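Local coordinates for salicylic acid-binding protein 2 (Nicotiana tabacum, PDB 1Y7H), which hydrolyses methyl salicylate to salicylic acid and methanol, releasing the active defence signal needed for systemic acquired resistance in plants, at residues 9-14 against 35-40; 73-78 against 96-101; 103-108 against 208-213. One frame throughout, in Å; residues are numbered along the deposited sequence.

How the contacts relate
Followed from the N terminus, the chain closes three loops in series; none nests within another and none crosses. Contact 1 brings strand 6-10 beside strand 33-36 after the excursion through helix 24-29. Contact 2 repeats this scheme, with strand 76-80 and strand 100-104 joined through helix 83-93. The two contacts meet in the shared parallel sheet, where strands 6-10 and 76-80 are neighbours. Contact 3 starts almost where contact 2 ends, on strand 100-104, but closes a much longer loop containing several helices and the antiparallel pair 135-138 and 147-150. It ties the end of strand 100-104 to the loop following strand 202-207, which carries the catalytic Asp210.

Contact 1: residues 9-14 against 35-40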
loop_
_atom_site.group_PDB
_atom_site.type_symbol
_atom_site.label_atom_id
_atom_site.label_comp_id
_atom_site.label_asym_id
_atom_site.label_seq_id
_atom_site.Cartn_x
_atom_site.Cartn_y
_atom_site.Cartn_z
ATOM N N LEU B 9 -6.938 -13.393 6.343
ATOM C CA LEU B 9 -7.127 -12.054 6.877
ATOM C C LEU B 9 -7.956 -11.215 5.926
ATOM O O LEU B 9 -7.639 -11.125 4.748
ATOM C CB LEU B 9 -5.754 -11.414 7.105
ATOM C CG LEU B 9 -4.709 -12.307 7.800
ATOM C CD1 LEU B 9 -3.518 -11.445 8.171
ATOM C CD2 LEU B 9 -5.287 -12.967 9.051
ATOM N N VAL B 10 -9.025 -10.599 6.413
ATOM C CA VAL B 10 -9.844 -9.798 5.514
ATOM C C VAL B 10 -10.015 -8.404 6.055
ATOM O O VAL B 10 -10.730 -8.171 7.024
ATOM C CB VAL B 10 -11.221 -10.447 5.272
ATOM C CG1 VAL B 10 -12.057 -9.585 4.313
ATOM C CG2 VAL B 10 -11.024 -11.841 4.681
ATOM N N HIS B 11 -9.337 -7.476 5.397
ATOM C CA HIS B 11 -9.349 -6.084 5.780
ATOM C C HIS B 11 -10.762 -5.503 5.806
ATOM O O HIS B 11 -11.744 -6.206 5.560
ATOM C CB HIS B 11 -8.441 -5.307 4.829
ATOM C CG HIS B 11 -8.882 -5.362 3.408
ATOM N ND1 HIS B 11 -9.903 -4.573 2.926
ATOM C CD2 HIS B 11 -8.514 -6.173 2.387
ATOM C CE1 HIS B 11 -10.152 -4.900 1.671
ATOM N NE2 HIS B 11 -9.325 -5.870 1.319
ATOM N N GLY B 12 -10.856 -4.218 6.125
ATOM C CA GLY B 12 -12.147 -3.572 6.193
ATOM C C GLY B 12 -12.288 -2.527 5.117
ATOM O O GLY B 12 -11.439 -2.398 4.246
ATOM N N ALA B 13 -13.355 -1.757 5.177
ATOM C CA ALA B 13 -13.546 -0.756 4.151
ATOM C C ALA B 13 -12.393 0.238 4.025
ATOM O O ALA B 13 -11.762 0.634 5.016
ATOM C CB ALA B 13 -14.850 -0.012 4.383
ATOM N N CYS B 14 -12.141 0.621 2.776
ATOM C CA CYS B 14 -11.126 1.601 2.423
ATOM C C CYS B 14 -9.712 1.116 2.580
ATOM O O CYS B 14 -8.759 1.886 2.437
ATOM C CB CYS B 14 -11.322 2.856 3.259
ATOM S SG CYS B 14 -12.845 3.693 2.880
ATOM N N THR B 35 -2.902 -15.260 4.512
ATOM C CA THR B 35 -3.300 -14.686 3.245
ATOM C C THR B 35 -3.938 -13.328 3.516
ATOM O O THR B 35 -5.056 -13.248 4.020
ATOM C CB THR B 35 -4.290 -15.626 2.491
ATOM O OG1 THR B 35 -3.732 -16.950 2.395
ATOM C CG2 THR B 35 -4.557 -15.100 1.080
ATOM N N ALA B 36 -3.203 -12.261 3.220
ATOM C CA ALA B 36 -3.724 -10.916 3.408
ATOM C C ALA B 36 -4.439 -10.587 2.101
ATOM O O ALA B 36 -3.923 -9.841 1.276
ATOM C CB ALA B 36 -2.580 -9.940 3.643
ATOM N N LEU B 37 -5.626 -11.145 1.903
ATOM C CA LEU B 37 -6.347 -10.918 0.654
ATOM C C LEU B 37 -6.704 -9.459 0.333
ATOM O O LEU B 37 -6.720 -8.586 1.203
ATOM C CB LEU B 37 -7.608 -11.790 0.623
ATOM C CG LEU B 37 -8.752 -11.433 1.575
ATOM C CD1 LEU B 37 -9.476 -10.215 1.041
ATOM C CD2 LEU B 37 -9.717 -12.603 1.685
ATOM N N ASP B 38 -7.000 -9.214 -0.937
ATOM C CA ASP B 38 -7.347 -7.882 -1.430
ATOM C C ASP B 38 -8.753 -7.967 -2.004
ATOM O O ASP B 38 -8.930 -8.361 -3.155
ATOM C CB ASP B 38 -6.363 -7.470 -2.542
ATOM C CG ASP B 38 -5.538 -6.235 -2.195
ATOM O OD1 ASP B 38 -5.280 -6.008 -0.991
ATOM O OD2 ASP B 38 -5.132 -5.505 -3.139
ATOM N N LEU B 39 -9.751 -7.616 -1.206
ATOM C CA LEU B 39 -11.129 -7.656 -1.684
ATOM C C LEU B 39 -11.261 -6.758 -2.929
ATOM O O LEU B 39 -10.352 -5.990 -3.248
ATOM C CB LEU B 39 -12.094 -7.210 -0.568
ATOM C CG LEU B 39 -12.196 -8.091 0.703
ATOM C CD1 LEU B 39 -13.135 -7.456 1.724
ATOM C CD2 LEU B 39 -12.693 -9.483 0.357
ATOM N N ALA B 40 -12.382 -6.857 -3.639
ATOM C CA ALA B 40 -12.568 -6.056 -4.846
ATOM C C ALA B 40 -12.452 -4.555 -4.586
ATOM O O ALA B 40 -12.821 -4.065 -3.518
ATOM C CB ALA B 40 -13.908 -6.379 -5.488
#
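Val10 and His11 pack against Leu37 and Leu39 where two neighbouring parallel strands of the α/β-hydrolase sheet run out into loops, closing the beta-alpha-beta unit of strand 6-10, helix 24-29 and strand 33-36. The packed side is a branch-to-branch fit. The two methyl groups of Val10 divide the work: CG2 meets Leu37 CD2 at 3.4 Å, while CG1 reaches Leu39 CD1 at 3.5 Å, with the Leu39 side chain running about perpendicular to that of Val10. Leu62 of helix 60-67 touches all three residues and closes over this apolar patch. Backbone pairing is brief: Leu9 N donates to Thr35 O over 3.0 Å, whereas the bond from Leu37 N to Leu9 O is weak. An inverse gamma turn is centred on Ala36. In contrast to the buried apolar patch, Thr35 and Asp38 are each partly exposed, and their polar ends bond beyond the contact: Thr35 OG1 to His6, the Asp38 carboxylate to the backbone amides of Gly17 and Thr44. Beyond the strands, His11 joins the loops. Its CG sits between the backbone N and the carbonyl carbon (chi1 61°), which brings the ring edge to the backbone of 37-39. Gly12 leads to Ala13, which binds salicylate. Both ring nitrogens of His11 are used: ND1 donates to Gly12 O at 3.0 Å, and NE2 accepts from Leu39 N at 3.1 Å, close to the ring plane.

Contact 2: residues 73-78 against 96-101; sequences EKVILV and QKIYAA
The Tyr99 ring receives Lys74 over one face: CB stands 3.4 Å above the ring plane, displaced toward the rim and 3.6 Å from the centroid, a CH-pi contact. The lysine chain crosses the tyrosine side chain at about a right angle, and Lys74 CG also lies by the ring, 3.7 Å from Tyr99 CZ. A bend at chi2 (-66°) then carries the chain off the ring, and Lys74 CD passes 3.3 Å from Gln96 O. Lys5 and Asn260 also touch the tyrosine, at the partly exposed end of the contact. Next to the ring, Tyr99 N donates almost straight to Val75 O over 2.8 Å. The same oxygen also lies near Ile98 CA, in a CA-H...O contact. From here the chains run on as adjacent parallel strands, 76-80 and 100-104, joined through helix 83-93 in a beta-alpha-beta unit of the α/β-hydrolase fold; the first strand leads directly to the nucleophile Ser81. Leu77 N makes a weak bond to Ala100 O. On the sheet face that holds Leu77 and Ala101, Leu77 CD1 meets Ile98 CD1 obliquely at 3.6 Å, and Leu87 and Met91 of helix 83-93 pack against this layer. Lys97 turns its ammonium away from the facing segment, to the backbone oxygen of Met66.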
loop_
_atom_site.group_PDB
_atom_site.type_symbol
_atom_site.label_atom_id
_atom_site.label_comp_id
_atom_site.label_asym_id
_atom_site.label_seq_id
_atom_site.Cartn_x
_atom_site.Cartn_y
_atom_site.Cartn_z
ATOM N N GLU B 73 -8.343 -28.868 3.943
ATOM C CA GLU B 73 -7.628 -27.619 4.159
ATOM C C GLU B 73 -8.568 -26.578 4.760
ATOM O O GLU B 73 -9.206 -25.805 4.042
ATOM C CB GLU B 73 -7.052 -27.114 2.838
ATOM C CG GLU B 73 -6.049 -26.001 3.012
ATOM C CD GLU B 73 -5.466 -25.517 1.691
ATOM O OE1 GLU B 73 -4.955 -26.355 0.915
ATOM O OE2 GLU B 73 -5.514 -24.295 1.434
ATOM N N LYS B 74 -8.655 -26.586 6.089
ATOM C CA LYS B 74 -9.494 -25.658 6.851
ATOM C C LYS B 74 -8.774 -24.316 6.997
ATOM O O LYS B 74 -7.616 -24.181 6.606
ATOM C CB LYS B 74 -9.779 -26.229 8.240
ATOM C CG LYS B 74 -10.372 -27.627 8.224
ATOM C CD LYS B 74 -11.769 -27.651 7.613
ATOM C CE LYS B 74 -12.163 -29.068 7.165
ATOM N NZ LYS B 74 -12.161 -30.089 8.252
ATOM N N VAL B 75 -9.454 -23.321 7.558
ATOM C CA VAL B 75 -8.846 -22.011 7.735
ATOM C C VAL B 75 -9.456 -21.248 8.899
ATOM O O VAL B 75 -10.559 -21.559 9.364
ATOM C CB VAL B 75 -9.012 -21.131 6.483
ATOM C CG1 VAL B 75 -8.474 -21.848 5.273
ATOM C CG2 VAL B 75 -10.475 -20.748 6.295
ATOM N N ILE B 76 -8.727 -20.239 9.359
ATOM C CA ILE B 76 -9.183 -19.395 10.447
ATOM C C ILE B 76 -9.483 -18.029 9.847
ATOM O O ILE B 76 -8.587 -17.343 9.345
ATOM C CB ILE B 76 -8.105 -19.263 11.529
ATOM C CG1 ILE B 76 -7.713 -20.652 12.034
ATOM C CG2 ILE B 76 -8.626 -18.443 12.691
ATOM C CD1 ILE B 76 -6.741 -20.628 13.206
ATOM N N LEU B 77 -10.758 -17.653 9.874
ATOM C CA LEU B 77 -11.190 -16.366 9.332
ATOM C C LEU B 77 -11.020 -15.232 10.336
ATOM O O LEU B 77 -11.354 -15.367 11.504
ATOM C CB LEU B 77 -12.657 -16.436 8.905
ATOM C CG LEU B 77 -12.967 -16.910 7.487
ATOM C CD1 LEU B 77 -14.468 -16.858 7.277
ATOM C CD2 LEU B 77 -12.260 -16.012 6.476
ATOM N N VAL B 78 -10.502 -14.104 9.872
ATOM C CA VAL B 78 -10.296 -12.965 10.748
ATOM C C VAL B 78 -10.792 -11.728 10.035
ATOM O O VAL B 78 -10.116 -11.236 9.144
ATOM C CB VAL B 78 -8.803 -12.763 11.054
ATOM C CG1 VAL B 78 -8.631 -11.656 12.076
ATOM C CG2 VAL B 78 -8.190 -14.059 11.557
ATOM N N GLN B 96 -18.227 -25.590 7.001
ATOM C CA GLN B 96 -17.326 -26.622 7.487
ATOM C C GLN B 96 -15.875 -26.400 7.055
ATOM O O GLN B 96 -14.971 -27.057 7.557
ATOM C CB GLN B 96 -17.802 -28.015 7.043
ATOM C CG GLN B 96 -17.518 -28.344 5.590
ATOM C CD GLN B 96 -18.730 -28.152 4.678
ATOM O OE1 GLN B 96 -19.740 -28.872 4.801
ATOM N NE2 GLN B 96 -18.636 -27.178 3.755
ATOM N N LYS B 97 -15.647 -25.465 6.139
ATOM C CA LYS B 97 -14.294 -25.202 5.677
ATOM C C LYS B 97 -13.647 -24.121 6.519
ATOM O O LYS B 97 -12.619 -23.568 6.139
ATOM C CB LYS B 97 -14.306 -24.796 4.196
ATOM C CG LYS B 97 -14.715 -25.942 3.261
ATOM C CD LYS B 97 -14.900 -25.500 1.806
ATOM C CE LYS B 97 -13.598 -25.572 1.011
ATOM N NZ LYS B 97 -13.776 -25.158 -0.418
ATOM N N ILE B 98 -14.247 -23.845 7.674
ATOM C CA ILE B 98 -13.760 -22.817 8.596
ATOM C C ILE B 98 -13.654 -23.361 10.027
ATOM O O ILE B 98 -14.590 -23.982 10.524
ATOM C CB ILE B 98 -14.719 -21.602 8.605
ATOM C CG1 ILE B 98 -14.845 -21.031 7.189
ATOM C CG2 ILE B 98 -14.207 -20.535 9.559
ATOM C CD1 ILE B 98 -16.038 -20.095 7.001
ATOM N N TYR B 99 -12.518 -23.124 10.681
ATOM C CA TYR B 99 -12.306 -23.579 12.050
ATOM C C TYR B 99 -13.040 -22.709 13.054
ATOM O O TYR B 99 -13.528 -23.201 14.070
ATOM C CB TYR B 99 -10.813 -23.614 12.364
ATOM C CG TYR B 99 -10.191 -24.966 12.098
ATOM C CD1 TYR B 99 -8.915 -25.079 11.540
ATOM C CD2 TYR B 99 -10.871 -26.137 12.426
ATOM C CE1 TYR B 99 -8.323 -26.332 11.313
ATOM C CE2 TYR B 99 -10.294 -27.388 12.208
ATOM C CZ TYR B 99 -9.024 -27.477 11.654
ATOM O OH TYR B 99 -8.471 -28.719 11.463
ATOM N N ALA B 100 -13.118 -21.415 12.756
ATOM C CA ALA B 100 -13.817 -20.442 13.594
ATOM C C ALA B 100 -13.624 -19.053 13.003
ATOM O O ALA B 100 -12.552 -18.730 12.483
ATOM C CB ALA B 100 -13.294 -20.476 15.023
ATOM N N ALA B 101 -14.671 -18.238 13.084
ATOM C CA ALA B 101 -14.645 -16.878 12.561
ATOM C C ALA B 101 -14.277 -15.874 13.655
ATOM O O ALA B 101 -14.876 -15.858 14.735
ATOM C CB ALA B 101 -16.010 -16.529 11.970
#

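Contact 3: residues 103-108 against 208-213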
loop_
_atom_site.group_PDB
_atom_site.type_symbol
_atom_site.label_atom_id
_atom_site.label_comp_id
_atom_site.label_asym_id
_atom_site.label_seq_id
_atom_site.Cartn_x
_atom_site.Cartn_y
_atom_site.Cartn_z
ATOM N N PHE B 103 -13.892 -11.897 14.782
ATOM C CA PHE B 103 -14.277 -10.530 14.480
ATOM C C PHE B 103 -13.507 -9.509 15.326
ATOM O O PHE B 103 -13.849 -9.223 16.485
ATOM C CB PHE B 103 -15.789 -10.371 14.654
ATOM C CG PHE B 103 -16.600 -11.260 13.734
ATOM C CD1 PHE B 103 -16.936 -12.564 14.112
ATOM C CD2 PHE B 103 -17.009 -10.801 12.476
ATOM C CE1 PHE B 103 -17.672 -13.391 13.255
ATOM C CE2 PHE B 103 -17.743 -11.618 11.613
ATOM C CZ PHE B 103 -18.076 -12.917 12.002
ATOM N N LEU B 104 -12.449 -8.970 14.720
ATOM C CA LEU B 104 -11.603 -7.971 15.361
ATOM C C LEU B 104 -12.226 -6.608 15.119
ATOM O O LEU B 104 -12.201 -6.101 13.996
ATOM C CB LEU B 104 -10.190 -8.012 14.769
ATOM C CG LEU B 104 -9.202 -6.932 15.202
ATOM C CD1 LEU B 104 -8.823 -7.112 16.651
ATOM C CD2 LEU B 104 -7.977 -7.016 14.317
ATOM N N ALA B 105 -12.804 -6.040 16.180
ATOM C CA ALA B 105 -13.451 -4.726 16.134
ATOM C C ALA B 105 -14.216 -4.537 14.839
ATOM O O ALA B 105 -14.024 -3.548 14.134
ATOM C CB ALA B 105 -12.409 -3.627 16.279
ATOM N N ALA B 106 -15.091 -5.486 14.532
ATOM C CA ALA B 106 -15.846 -5.422 13.291
ATOM C C ALA B 106 -17.343 -5.508 13.480
ATOM O O ALA B 106 -17.843 -5.572 14.601
ATOM C CB ALA B 106 -15.386 -6.538 12.350
ATOM N N PHE B 107 -18.058 -5.491 12.361
ATOM C CA PHE B 107 -19.503 -5.604 12.387
ATOM C C PHE B 107 -19.830 -7.067 12.214
ATOM O O PHE B 107 -19.701 -7.629 11.129
ATOM C CB PHE B 107 -20.124 -4.797 11.266
ATOM C CG PHE B 107 -19.874 -3.337 11.377
ATOM C CD1 PHE B 107 -19.091 -2.691 10.438
ATOM C CD2 PHE B 107 -20.446 -2.597 12.402
ATOM C CE1 PHE B 107 -18.885 -1.313 10.495
ATOM C CE2 PHE B 107 -20.249 -1.213 12.477
ATOM C CZ PHE B 107 -19.463 -0.572 11.517
HETATM N N MSE B 108 -20.237 -7.686 13.310
HETATM C CA MSE B 108 -20.563 -9.095 13.299
HETATM C C MSE B 108 -22.070 -9.318 13.207
HETATM O O MSE B 108 -22.801 -9.075 14.164
HETATM C CB MSE B 108 -20.005 -9.747 14.554
HETATM C CG MSE B 108 -20.352 -11.198 14.679
HETATM SE SE MSE B 108 -19.848 -11.846 16.402
HETATM C CE MSE B 108 -21.048 -10.749 17.466
ATOM N N THR B 208 -10.556 -1.699 22.981
ATOM C CA THR B 208 -10.938 -0.720 23.977
ATOM C C THR B 208 -10.826 0.713 23.516
ATOM O O THR B 208 -11.795 1.452 23.576
ATOM C CB THR B 208 -10.096 -0.877 25.252
ATOM O OG1 THR B 208 -8.709 -0.656 24.944
ATOM C CG2 THR B 208 -10.258 -2.277 25.825
ATOM N N GLU B 209 -9.658 1.102 23.020
ATOM C CA GLU B 209 -9.456 2.488 22.623
ATOM C C GLU B 209 -9.938 2.860 21.233
ATOM O O GLU B 209 -9.565 3.907 20.709
ATOM C CB GLU B 209 -7.980 2.832 22.780
ATOM C CG GLU B 209 -7.372 2.260 24.050
ATOM C CD GLU B 209 -8.087 2.728 25.315
ATOM O OE1 GLU B 209 -8.280 3.957 25.468
ATOM O OE2 GLU B 209 -8.447 1.869 26.159
ATOM N N ASP B 210 -10.765 1.995 20.651
ATOM C CA ASP B 210 -11.341 2.176 19.317
ATOM C C ASP B 210 -12.270 3.379 19.361
ATOM O O ASP B 210 -13.000 3.577 20.336
ATOM C CB ASP B 210 -12.160 0.931 18.944
ATOM C CG ASP B 210 -12.468 0.829 17.450
ATOM O OD1 ASP B 210 -12.921 1.818 16.818
ATOM O OD2 ASP B 210 -12.275 -0.283 16.908
ATOM N N LYS B 211 -12.250 4.178 18.304
ATOM C CA LYS B 211 -13.111 5.348 18.229
ATOM C C LYS B 211 -14.021 5.249 17.017
ATOM O O LYS B 211 -14.997 5.982 16.904
ATOM C CB LYS B 211 -12.279 6.633 18.141
ATOM C CG LYS B 211 -11.486 6.966 19.386
ATOM C CD LYS B 211 -11.151 8.436 19.416
ATOM C CE LYS B 211 -10.354 8.793 20.657
ATOM N NZ LYS B 211 -10.956 8.203 21.883
ATOM N N GLY B 212 -13.686 4.355 16.099
ATOM C CA GLY B 212 -14.515 4.201 14.923
ATOM C C GLY B 212 -15.747 3.443 15.345
ATOM O O GLY B 212 -16.877 3.879 15.125
ATOM N N ILE B 213 -15.507 2.286 15.946
ATOM C CA ILE B 213 -16.565 1.444 16.451
ATOM C C ILE B 213 -16.245 1.320 17.933
ATOM O O ILE B 213 -15.549 0.398 18.342
ATOM C CB ILE B 213 -16.549 0.055 15.788
ATOM C CG1 ILE B 213 -16.656 0.192 14.265
ATOM C CG2 ILE B 213 -17.724 -0.775 16.299
ATOM C CD1 ILE B 213 -16.790 -1.150 13.525
#
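Ile213 aims its terminal methyl at the ring of Phe107, the two side chains meeting at a slant. CD1 stands over one face, displaced toward the rim and 3.6 Å from the centroid in a CH-pi contact, and its nearest ring atom is CZ, at 3.4 Å. The isoleucine is extended, with CG1 anti to the carbonyl carbon (chi1 -57°) and chi2 near 180°, which carries CD1 to the Phe107 ring. Ile213 CD1 also comes to 3.7 Å from Ala105 O. Tyr122 of helix 117-125 meets the phenylalanine ring edge-to-face and also touches Ile213, adding to the apolar packing. A second meeting lies beside the first: the CB atoms of Ala105 and Asp210 are both directed at the facing segment, and Ala105 CB lies 3.4 Å from Asp210 OD2. This places the charge-relay aspartate of the Ser81-His238-Asp210 catalytic triad, carried on the loop after strand 202-207, against the residues that follow strand 100-104. Phe107 is also backbone hydrogen-bonded to Ser81, so the same short segment adjoins both ends of the triad. Within the aspartate loop, Asp210 OD1 accepts Ile213 N at 2.8 Å from above the carboxylate plane, an Asx motif, with a weak bond from Gly212 N. These bonds probably restrict rotation of the carboxylate, while OD2, flanked by the Ala105 methyl, hydrogen-bonds with His238 ND1, consistent with its place in the charge relay.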